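Side-chain contact in protein BZZ1 (Saccharomyces cerevisiae, PDB 1ZUU), which plays a role in endocytosis and trafficking to the vacuole and works with type I myosins to restore actin polarity after salt stress: residues L50-T53 with T54-R57. Sequence-based numbering, arbitrary orientation.
Sequences LVPT and TYIR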
loop_
_atom_site.group_PDB
_atom_site.type_symbol
_atom_site.label_atom_id
_atom_site.label_comp_id
_atom_site.label_asym_id
_atom_site.label_seq_id
_atom_site.Cartn_x
_atom_site.Cartn_y
_atom_site.Cartn_z
ATOM N N LEU A 50 0.935 -5.113 3.253
ATOM C CA LEU A 50 0.087 -5.309 2.074
ATOM C C LEU A 50 -1.064 -4.283 2.039
ATOM O O LEU A 50 -1.660 -3.941 3.041
ATOM C CB LEU A 50 -0.542 -6.707 2.091
ATOM C CG LEU A 50 0.414 -7.870 1.841
ATOM C CD1 LEU A 50 -0.384 -9.162 1.927
ATOM C CD2 LEU A 50 1.117 -7.844 0.540
ATOM N N VAL A 51 -1.367 -3.867 0.776
ATOM C CA VAL A 51 -2.504 -3.036 0.484
ATOM C C VAL A 51 -3.153 -3.571 -0.806
ATOM O O VAL A 51 -2.505 -4.242 -1.601
ATOM C CB VAL A 51 -2.162 -1.550 0.304
ATOM C CG1 VAL A 51 -1.478 -1.017 1.582
ATOM C CG2 VAL A 51 -1.283 -1.310 -0.915
ATOM N N PRO A 52 -4.418 -3.217 -1.074
ATOM C CA PRO A 52 -5.045 -3.692 -2.336
ATOM C C PRO A 52 -4.353 -3.046 -3.515
ATOM O O PRO A 52 -4.206 -1.806 -3.607
ATOM C CB PRO A 52 -6.495 -3.262 -2.198
ATOM C CG PRO A 52 -6.726 -3.105 -0.711
ATOM C CD PRO A 52 -5.400 -2.567 -0.183
ATOM N N THR A 53 -3.992 -3.859 -4.527
ATOM C CA THR A 53 -3.219 -3.380 -5.666
ATOM C C THR A 53 -3.936 -2.257 -6.430
ATOM O O THR A 53 -3.270 -1.299 -6.865
ATOM C CB THR A 53 -2.965 -4.583 -6.619
ATOM O OG1 THR A 53 -2.253 -5.518 -5.813
ATOM C CG2 THR A 53 -2.206 -4.198 -7.861
ATOM N N THR A 54 -5.235 -2.355 -6.604
ATOM C CA THR A 54 -5.970 -1.369 -7.402
ATOM C C THR A 54 -6.045 0.001 -6.685
ATOM O O THR A 54 -6.513 0.987 -7.299
ATOM C CB THR A 54 -7.334 -1.829 -7.820
ATOM O OG1 THR A 54 -8.064 -2.085 -6.627
ATOM C CG2 THR A 54 -7.244 -3.066 -8.729
ATOM N N TYR A 55 -5.660 0.091 -5.410
ATOM C CA TYR A 55 -5.810 1.344 -4.656
ATOM C C TYR A 55 -4.579 2.257 -4.855
ATOM O O TYR A 55 -4.656 3.438 -4.411
ATOM C CB TYR A 55 -6.004 1.071 -3.167
ATOM C CG TYR A 55 -7.366 0.556 -2.758
ATOM C CD1 TYR A 55 -8.125 -0.317 -3.593
ATOM C CD2 TYR A 55 -7.896 0.919 -1.554
ATOM C CE1 TYR A 55 -9.346 -0.820 -3.200
ATOM C CE2 TYR A 55 -9.140 0.423 -1.135
ATOM C CZ TYR A 55 -9.836 -0.487 -1.949
ATOM O OH TYR A 55 -11.041 -0.992 -1.504
ATOM N N ILE A 56 -3.521 1.763 -5.465
ATOM C CA ILE A 56 -2.280 2.502 -5.585
ATOM C C ILE A 56 -1.788 2.469 -7.016
ATOM O O ILE A 56 -2.252 1.688 -7.861
ATOM C CB ILE A 56 -1.192 1.900 -4.651
ATOM C CG1 ILE A 56 -0.805 0.488 -5.052
ATOM C CG2 ILE A 56 -1.640 2.002 -3.213
ATOM C CD1 ILE A 56 0.329 -0.086 -4.255
ATOM N N ARG A 57 -0.877 3.387 -7.327
ATOM C CA ARG A 57 -0.101 3.358 -8.580
ATOM C C ARG A 57 1.364 3.338 -8.171
ATOM O O ARG A 57 1.877 4.291 -7.541
ATOM C CB ARG A 57 -0.364 4.542 -9.480
ATOM C CG ARG A 57 -1.758 4.750 -9.796
ATOM C CD ARG A 57 -2.377 3.748 -10.758
ATOM N NE ARG A 57 -3.816 3.965 -10.914
ATOM C CZ ARG A 57 -4.770 3.215 -10.366
ATOM N NH1 ARG A 57 -4.516 2.070 -9.728
ATOM N NH2 ARG A 57 -6.033 3.485 -10.633
#
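Pro52 lays its CB over one face of the Tyr55 ring, 3.9 Å from the ring centroid and 23° off the normal, a CH-pi contact displaced toward the rim, where Tyr55 CD1 lies 3.6 Å from Pro52 CB. Chi1 of -75° sets the tyrosine CG opposite its carbonyl carbon, and rotation about CB-CG (chi2 35°) brings that face over the proline. The same residues are joined through the backbone: Tyr55 N donates to Pro52 O at 3.0 Å, the 3-10 bond of the turn, followed by a weak one from Ile56 N to Thr53 O, 3.4 Å long. Proline suits its place because the closed ring fixes CB as an apolar CH donor to the aromatic face. With an alanine at Tyr55, Pro52 CB would probably lose the aromatic face packed against it, although the backbone bond could remain. Farther inward, Val51 CG2 meets Ile56 CD1 at 3.9 Å, the two side chains crossing at about a right angle; an extended isoleucine chain (chi2 175°) carries CD1 to this buried, branched valine. Thr53 OG1 is hydrogen-bonded to Asp32 OD2 and Thr38 OG1, a place for a hydroxyl, which can both donate and accept. In this first SH3 domain of BZZ1 the turn is the short 3-10 link between strands 47-52 and 56-57; in SH3 domains generally, a proline and tyrosine so placed belong to the proline-peptide-binding surface, consistent with Pro52 also touching Trp37. Ile56 packs on Ile20 and on Ile40 of strand 37-42, while strand 56-57 pairs antiparallel with strand 5-6.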